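Local coordinates for uncharacterized protein (Bacteroides vulgatus, PDB 4Q88), which is of unknown function but belongs to glycoside hydrolase family 88 and is probably a hydrolase that acts on carbohydrate substrates, at residues A[48-53]-A[351-356]; A[278-283]-A[347-352]. One frame throughout, in Å; residues are numbered along the deposited sequence.

Contact 1: A[48-53]-A[351-356]; sequences NMEVCA and ACERVR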
ATOM      1  N   ASN A  48       9.808  -0.904  -5.558  1.00 17.80           N
ATOM      2  CA  ASN A  48      10.857  -1.117  -6.566  1.00 18.70           C
ATOM      3  C   ASN A  48      10.296  -1.096  -7.980  1.00 18.68           C
ATOM      4  O   ASN A  48      10.881  -0.500  -8.899  1.00 19.71           O
ATOM      5  CB  ASN A  48      11.598  -2.415  -6.304  1.00 18.57           C
ATOM      6  CG  ASN A  48      12.862  -2.537  -7.156  1.00 19.33           C
ATOM      7  OD1 ASN A  48      13.668  -1.622  -7.209  1.00 20.39           O
ATOM      8  ND2 ASN A  48      13.039  -3.654  -7.785  1.00 21.68           N
HETATM    9  N   MSE A  49       9.126  -1.714  -8.194  1.00 19.32           N
HETATM   10  CA  MSE A  49       8.537  -1.699  -9.528  1.00 19.29           C
HETATM   11  C   MSE A  49       8.135  -0.271  -9.939  1.00 19.29           C
HETATM   12  O   MSE A  49       8.187   0.120 -11.148  1.00 19.63           O
HETATM   13  CB  MSE A  49       7.347  -2.707  -9.533  1.00 20.31           C
HETATM   14  CG  MSE A  49       7.678  -4.201  -9.379  1.00 22.02           C
HETATM   15 SE   MSE A  49       9.071  -4.690 -10.686  0.70 28.03          SE
HETATM   16  CE  MSE A  49       8.282  -4.197 -12.381  1.00 25.69           C
ATOM     17  N   GLU A  50       7.696   0.517  -8.968  1.00 18.67           N
ATOM     18  CA  GLU A  50       7.427   1.951  -9.209  1.00 19.25           C
ATOM     19  C   GLU A  50       8.700   2.688  -9.664  1.00 19.31           C
ATOM     20  O   GLU A  50       8.672   3.442 -10.661  1.00 19.60           O
ATOM     21  CB  GLU A  50       6.850   2.609  -7.978  1.00 19.92           C
ATOM     22  CG  GLU A  50       6.134   3.911  -8.274  1.00 21.33           C
ATOM     23  CD  GLU A  50       4.802   3.703  -8.988  1.00 24.32           C
ATOM     24  OE1 GLU A  50       4.174   2.624  -8.860  1.00 25.75           O
ATOM     25  OE2 GLU A  50       4.348   4.633  -9.706  1.00 26.76           O
ATOM     26  N   VAL A  51       9.804   2.439  -8.986  1.00 19.67           N
ATOM     27  CA  VAL A  51      11.125   3.005  -9.403  1.00 20.74           C
ATOM     28  C   VAL A  51      11.515   2.554 -10.807  1.00 20.93           C
ATOM     29  O   VAL A  51      11.980   3.365 -11.614  1.00 22.75           O
ATOM     30  CB  VAL A  51      12.248   2.677  -8.414  1.00 20.80           C
ATOM     31  CG1 VAL A  51      13.549   3.360  -8.820  1.00 20.59           C
ATOM     32  CG2 VAL A  51      11.855   3.149  -7.036  1.00 20.85           C
ATOM     33  N   CYS A  52      11.281   1.281 -11.110  1.00 21.26           N
ATOM     34  CA  CYS A  52      11.563   0.787 -12.469  1.00 21.86           C
ATOM     35  C   CYS A  52      10.707   1.466 -13.505  1.00 21.81           C
ATOM     36  O   CYS A  52      11.185   1.798 -14.630  1.00 21.31           O
ATOM     37  CB  CYS A  52      11.390  -0.701 -12.588  1.00 23.45           C
ATOM     38  SG  CYS A  52      12.585  -1.631 -11.644  1.00 24.15           S
ATOM     39  N   ALA A  53       9.442   1.709 -13.198  1.00 20.06           N
ATOM     40  CA  ALA A  53       8.605   2.461 -14.128  1.00 22.01           C
ATOM     41  C   ALA A  53       9.115   3.877 -14.382  1.00 21.51           C
ATOM     42  O   ALA A  53       8.966   4.436 -15.466  1.00 20.97           O
ATOM     43  CB  ALA A  53       7.154   2.520 -13.618  1.00 22.57           C
ATOM     44  N   ALA A 351       8.086   9.201  -3.351  1.00 20.30           N
ATOM     45  CA  ALA A 351       9.211   9.876  -4.008  1.00 20.20           C
ATOM     46  C   ALA A 351       9.051   9.818  -5.542  1.00 19.93           C
ATOM     47  O   ALA A 351       9.228  10.853  -6.223  1.00 21.76           O
ATOM     48  CB  ALA A 351      10.550   9.276  -3.589  1.00 20.90           C
ATOM     49  N   CYS A 352       8.678   8.649  -6.068  1.00 19.88           N
ATOM     50  CA  CYS A 352       8.483   8.513  -7.537  1.00 19.93           C
ATOM     51  C   CYS A 352       7.377   9.452  -8.021  1.00 20.27           C
ATOM     52  O   CYS A 352       7.515  10.168  -9.050  1.00 21.33           O
ATOM     53  CB  CYS A 352       8.157   7.096  -7.933  1.00 18.66           C
ATOM     54  SG  CYS A 352       9.531   5.969  -7.777  1.00 21.38           S
ATOM     55  N   GLU A 353       6.258   9.450  -7.309  1.00 19.44           N
ATOM     56  CA  GLU A 353       5.159  10.323  -7.690  1.00 21.17           C
ATOM     57  C   GLU A 353       5.499  11.814  -7.544  1.00 20.26           C
ATOM     58  O   GLU A 353       4.947  12.637  -8.280  1.00 22.81           O
ATOM     59  CB  GLU A 353       3.872   9.947  -6.924  1.00 21.16           C
ATOM     60  CG  GLU A 353       2.575  10.283  -7.668  1.00 23.12           C
ATOM     61  CD  GLU A 353       2.345   9.614  -9.032  1.00 23.43           C
ATOM     62  OE1 GLU A 353       1.732  10.270  -9.874  1.00 24.05           O
ATOM     63  OE2 GLU A 353       2.716   8.443  -9.275  1.00 24.00           O
ATOM     64  N   ARG A 354       6.377  12.153  -6.606  1.00 18.85           N
ATOM     65  CA  ARG A 354       6.859  13.506  -6.469  1.00 20.59           C
ATOM     66  C   ARG A 354       7.638  13.967  -7.720  1.00 21.18           C
ATOM     67  O   ARG A 354       7.471  15.100  -8.165  1.00 23.06           O
ATOM     68  CB  ARG A 354       7.744  13.647  -5.265  1.00 21.37           C
ATOM     69  CG  ARG A 354       8.247  15.060  -4.989  1.00 22.29           C
ATOM     70  CD  ARG A 354       7.107  16.017  -4.651  1.00 24.07           C
ATOM     71  NE  ARG A 354       7.663  17.312  -4.283  1.00 25.20           N
ATOM     72  CZ  ARG A 354       6.988  18.392  -3.927  1.00 25.41           C
ATOM     73  NH1 ARG A 354       5.668  18.423  -3.833  1.00 25.48           N
ATOM     74  NH2 ARG A 354       7.684  19.463  -3.635  1.00 29.37           N
ATOM     75  N   VAL A 355       8.459  13.079  -8.268  1.00 22.59           N
ATOM     76  CA  VAL A 355       9.154  13.372  -9.543  1.00 22.87           C
ATOM     77  C   VAL A 355       8.114  13.678 -10.617  1.00 24.26           C
ATOM     78  O   VAL A 355       8.237  14.686 -11.345  1.00 26.33           O
ATOM     79  CB  VAL A 355      10.066  12.205  -9.988  1.00 23.99           C
ATOM     80  CG1 VAL A 355      10.632  12.487 -11.390  1.00 25.56           C
ATOM     81  CG2 VAL A 355      11.168  12.005  -9.003  1.00 24.15           C
ATOM     82  N   ARG A 356       7.045  12.869 -10.711  1.00 22.52           N
ATOM     83  CA  ARG A 356       6.039  13.088 -11.703  1.00 21.99           C
ATOM     84  C   ARG A 356       5.290  14.396 -11.477  1.00 23.85           C
ATOM     85  O   ARG A 356       4.859  15.034 -12.404  1.00 25.37           O
ATOM     86  CB  ARG A 356       5.084  11.904 -11.839  1.00 22.64           C
ATOM     87  CG  ARG A 356       5.749  10.556 -12.054  1.00 23.55           C
ATOM     88  CD  ARG A 356       4.706   9.500 -12.387  1.00 23.16           C
ATOM     89  NE  ARG A 356       5.305   8.174 -12.604  1.00 23.86           N
ATOM     90  CZ  ARG A 356       5.908   7.788 -13.735  1.00 24.95           C
ATOM     91  NH1 ARG A 356       5.955   8.619 -14.762  1.00 27.43           N
ATOM     92  NH2 ARG A 356       6.442   6.563 -13.849  1.00 24.05           N
TER
HETATM   93  O   HOH W   1       5.229   7.341  -9.947  1.00 21.51           O
HETATM   94  O   HOH W   2       1.860   5.698  -9.670  1.00 27.18           O
HETATM   95  O   HOH W   3       6.723   5.210 -11.302  1.00 43.70           O
HETATM   96  O   HOH W   4       8.229   7.121 -16.473  1.00 28.96           O
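Glu50, Val51 and Ala53 meet Cys352, Glu353 and Arg356 in a parallel helix-helix contact, dry at one side and water-bridged at the other, where helix 39-55 lies beside the last helix, 341-358. The axes run at 25° to each other and come within 9.9 Å. The dry part centres on Cys352. Its SG, turned beside the backbone N, meets Val51 CG2 at 3.7 Å, while its CB lies 3.8 Å from Glu50 CG.

Beyond Cys352 the Glu50 chain bends at chi2 (72°) and brings its carboxylate near that of Glu353. Glu50 OE2 and Glu353 OE2 stand 4.2 Å apart, their carboxylate planes 57° out of parallel. Water 2 donates to both oxygens, spanning 2.7 Å to Glu50 OE2. Asn287 holds the other oxygen of Glu353. The extended Arg356 brings its guanidinium edge to this cluster: water 1 accepts from NE at 2.8 Å and water 3 from NH2 at 2.9 Å, both in the guanidinium plane. Water 1 can donate to either glutamate OE2, and water 3 to Glu50 OE2 or O, with more acceptors than protons in reach. This indirect positive charge probably eases the repulsion between the two acids. Water 4 donates to Ala53 O and accepts from Arg356 NH1, bridging that pair. Such a pairing of early and late helices is consistent with ring closure in the (alpha/alpha)6 barrel expected of this family.

Contact 2: A[278-283]-A[347-352]; sequences FTYGFL and FLLAAC
Tyr280, Thr279 and Leu283 pack against Leu349 and Ala350 between two neighbouring parallel helices, as in the (alpha/alpha)6 barrel expected of the six-hairpin glycosidases. Helices 272-287 and 341-358 incline by 27° and approach to 7.9 Å between axes, a close spacing consistent with the small Ala350 at the interface, whose CA lies 4.1 Å from that of Tyr280.

The aromatic contact belongs to Tyr280. With its CG trans to the backbone N (chi1 170°), the ring is swung across the flank of helix 341-358, against the side chain of Leu349. The leucine touches the ring chiefly through CB, which sits 3.7 Å from Tyr280 CD1, while its CD1 methyl stands more loosely over one face. Tyr280 also touches Ala217 and Lys221 of helix 209-225, which places it among three helices.

Aliphatic packing follows around Ala350. Its methyl group meets Thr279 CG2 at 4.1 Å, the branch of the threonine that is left for apolar contact because OG1 is hydrogen-bonded to the carbonyl oxygen of Thr275 one turn earlier. Thr279 also reaches Ala303 and Leu307 of helix 293-311.

Carbon atoms also come up against the backbone carbonyls of helix 341-358. Tyr280 CD1 lies 3.4 Å from Leu349 O, and one turn on, the CD1 methyl of Leu283 abuts Ala350 O at 3.5 Å.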
ATOM      1  N   PHE A 278      -0.069   8.175   2.260  1.00 17.31           N
ATOM      2  CA  PHE A 278      -0.960   9.321   1.984  1.00 16.60           C
ATOM      3  C   PHE A 278      -0.338  10.250   0.938  1.00 18.85           C
ATOM      4  O   PHE A 278      -1.010  10.730   0.038  1.00 18.90           O
ATOM      5  CB  PHE A 278      -1.243  10.122   3.227  1.00 16.73           C
ATOM      6  CG  PHE A 278      -2.059   9.376   4.295  1.00 15.58           C
ATOM      7  CD1 PHE A 278      -3.157   8.625   3.953  1.00 15.26           C
ATOM      8  CD2 PHE A 278      -1.739   9.518   5.620  1.00 15.92           C
ATOM      9  CE1 PHE A 278      -3.943   8.016   4.912  1.00 14.57           C
ATOM     10  CE2 PHE A 278      -2.482   8.871   6.595  1.00 16.07           C
ATOM     11  CZ  PHE A 278      -3.582   8.098   6.242  1.00 14.47           C
ATOM     12  N   THR A 279       0.959  10.537   1.085  1.00 17.73           N
ATOM     13  CA  THR A 279       1.617  11.462   0.180  1.00 18.24           C
ATOM     14  C   THR A 279       1.547  10.920  -1.249  1.00 18.19           C
ATOM     15  O   THR A 279       1.334  11.693  -2.211  1.00 18.69           O
ATOM     16  CB  THR A 279       3.071  11.714   0.646  1.00 19.27           C
ATOM     17  OG1 THR A 279       3.039  12.243   1.984  1.00 19.44           O
ATOM     18  CG2 THR A 279       3.771  12.691  -0.269  1.00 21.14           C
ATOM     19  N   TYR A 280       1.837   9.618  -1.406  1.00 17.99           N
ATOM     20  CA  TYR A 280       1.689   8.968  -2.701  1.00 18.67           C
ATOM     21  C   TYR A 280       0.323   9.189  -3.264  1.00 19.12           C
ATOM     22  O   TYR A 280       0.129   9.603  -4.442  1.00 18.07           O
ATOM     23  CB  TYR A 280       1.988   7.446  -2.610  1.00 18.67           C
ATOM     24  CG  TYR A 280       1.603   6.703  -3.873  1.00 18.69           C
ATOM     25  CD1 TYR A 280       2.294   6.930  -5.081  1.00 20.16           C
ATOM     26  CD2 TYR A 280       0.505   5.847  -3.904  1.00 19.60           C
ATOM     27  CE1 TYR A 280       1.906   6.283  -6.262  1.00 20.84           C
ATOM     28  CE2 TYR A 280       0.120   5.204  -5.110  1.00 21.19           C
ATOM     29  CZ  TYR A 280       0.828   5.412  -6.254  1.00 20.87           C
ATOM     30  OH  TYR A 280       0.446   4.795  -7.414  1.00 22.36           O
ATOM     31  N   GLY A 281      -0.689   8.939  -2.452  1.00 18.33           N
ATOM     32  CA  GLY A 281      -2.055   9.037  -2.936  1.00 18.34           C
ATOM     33  C   GLY A 281      -2.427  10.463  -3.347  1.00 18.80           C
ATOM     34  O   GLY A 281      -3.069  10.665  -4.408  1.00 17.42           O
ATOM     35  N   PHE A 282      -1.987  11.450  -2.573  1.00 18.68           N
ATOM     36  CA  PHE A 282      -2.325  12.842  -2.879  1.00 18.65           C
ATOM     37  C   PHE A 282      -1.601  13.275  -4.176  1.00 19.34           C
ATOM     38  O   PHE A 282      -2.185  13.864  -5.054  1.00 19.59           O
ATOM     39  CB  PHE A 282      -1.893  13.759  -1.739  1.00 19.45           C
ATOM     40  CG  PHE A 282      -2.828  13.739  -0.537  1.00 18.34           C
ATOM     41  CD1 PHE A 282      -4.099  14.197  -0.663  1.00 19.87           C
ATOM     42  CD2 PHE A 282      -2.389  13.355   0.699  1.00 18.82           C
ATOM     43  CE1 PHE A 282      -4.965  14.251   0.411  1.00 19.74           C
ATOM     44  CE2 PHE A 282      -3.243  13.438   1.792  1.00 18.45           C
ATOM     45  CZ  PHE A 282      -4.533  13.852   1.636  1.00 18.68           C
ATOM     46  N   LEU A 283      -0.322  12.936  -4.274  1.00 19.25           N
ATOM     47  CA  LEU A 283       0.456  13.305  -5.484  1.00 19.74           C
ATOM     48  C   LEU A 283      -0.172  12.633  -6.723  1.00 19.13           C
ATOM     49  O   LEU A 283      -0.357  13.293  -7.756  1.00 21.04           O
ATOM     50  CB  LEU A 283       1.908  12.916  -5.301  1.00 20.23           C
ATOM     51  CG  LEU A 283       2.717  13.758  -4.325  1.00 20.98           C
ATOM     52  CD1 LEU A 283       3.993  12.988  -4.004  1.00 21.62           C
ATOM     53  CD2 LEU A 283       2.994  15.167  -4.880  1.00 23.88           C
ATOM     54  N   PHE A 347       7.804   4.919   1.042  1.00 18.40           N
ATOM     55  CA  PHE A 347       8.610   6.089   0.743  1.00 19.46           C
ATOM     56  C   PHE A 347       8.927   6.224  -0.760  1.00 18.64           C
ATOM     57  O   PHE A 347       8.706   7.266  -1.342  1.00 18.24           O
ATOM     58  CB  PHE A 347       9.882   6.090   1.562  1.00 19.57           C
ATOM     59  CG  PHE A 347      10.757   7.306   1.339  1.00 20.25           C
ATOM     60  CD1 PHE A 347      11.619   7.366   0.256  1.00 22.06           C
ATOM     61  CD2 PHE A 347      10.684   8.395   2.187  1.00 23.25           C
ATOM     62  CE1 PHE A 347      12.422   8.511   0.044  1.00 23.52           C
ATOM     63  CE2 PHE A 347      11.481   9.512   1.992  1.00 23.13           C
ATOM     64  CZ  PHE A 347      12.319   9.567   0.928  1.00 23.10           C
ATOM     65  N   LEU A 348       9.332   5.127  -1.372  1.00 18.71           N
ATOM     66  CA  LEU A 348       9.618   5.136  -2.824  1.00 20.16           C
ATOM     67  C   LEU A 348       8.404   5.447  -3.680  1.00 19.46           C
ATOM     68  O   LEU A 348       8.527   6.163  -4.689  1.00 19.51           O
ATOM     69  CB  LEU A 348      10.290   3.828  -3.264  1.00 20.22           C
ATOM     70  CG  LEU A 348      11.659   3.555  -2.670  1.00 21.70           C
ATOM     71  CD1 LEU A 348      12.027   2.106  -2.942  1.00 23.81           C
ATOM     72  CD2 LEU A 348      12.711   4.462  -3.220  1.00 23.30           C
ATOM     73  N   LEU A 349       7.216   4.951  -3.321  1.00 19.45           N
ATOM     74  CA  LEU A 349       6.017   5.322  -4.067  1.00 19.16           C
ATOM     75  C   LEU A 349       5.865   6.842  -4.027  1.00 19.27           C
ATOM     76  O   LEU A 349       5.680   7.495  -5.067  1.00 18.16           O
ATOM     77  CB  LEU A 349       4.747   4.650  -3.456  1.00 18.73           C
ATOM     78  CG  LEU A 349       4.616   3.122  -3.477  1.00 19.96           C
ATOM     79  CD1 LEU A 349       3.325   2.694  -2.743  1.00 20.47           C
ATOM     80  CD2 LEU A 349       4.605   2.616  -4.897  1.00 20.75           C
ATOM     81  N   ALA A 350       5.971   7.423  -2.825  1.00 18.55           N
ATOM     82  CA  ALA A 350       5.782   8.875  -2.660  1.00 18.61           C
ATOM     83  C   ALA A 350       6.839   9.643  -3.465  1.00 20.01           C
ATOM     84  O   ALA A 350       6.514  10.602  -4.168  1.00 18.53           O
ATOM     85  CB  ALA A 350       5.884   9.276  -1.183  1.00 18.95           C
ATOM     86  N   ALA A 351       8.086   9.201  -3.351  1.00 20.30           N
ATOM     87  CA  ALA A 351       9.211   9.876  -4.008  1.00 20.20           C
ATOM     88  C   ALA A 351       9.051   9.818  -5.542  1.00 19.93           C
ATOM     89  O   ALA A 351       9.228  10.853  -6.223  1.00 21.76           O
ATOM     90  CB  ALA A 351      10.550   9.276  -3.589  1.00 20.90           C
ATOM     91  N   CYS A 352       8.678   8.649  -6.068  1.00 19.88           N
ATOM     92  CA  CYS A 352       8.483   8.513  -7.537  1.00 19.93           C
ATOM     93  C   CYS A 352       7.377   9.452  -8.021  1.00 20.27           C
ATOM     94  O   CYS A 352       7.515  10.168  -9.050  1.00 21.33           O
ATOM     95  CB  CYS A 352       8.157   7.096  -7.933  1.00 18.66           C
ATOM     96  SG  CYS A 352       9.531   5.969  -7.777  1.00 21.38           S
TER

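Helix 341-358 is the common member of the two contacts: it takes helix 39-55 in contact 1 and helix 272-287 in contact 2, and Ala351 and Cys352 belong to both segments drawn from it. The contact centres are about 8 Å apart, and their side chains touch. Glu353 CG rests on Leu283 CB at 3.6 Å, and Glu353 OE2 is 3.8 Å from Tyr280 CE1, so the hydrated acid pair adjoins the aromatic packing. Glu50 CB likewise meets Leu349 CD2 at 3.8 Å. Helix 341-358 is thus flanked by two near-parallel neighbours, closely spaced and apolar in contact 2, wider and water-bridged along its polar side in contact 1.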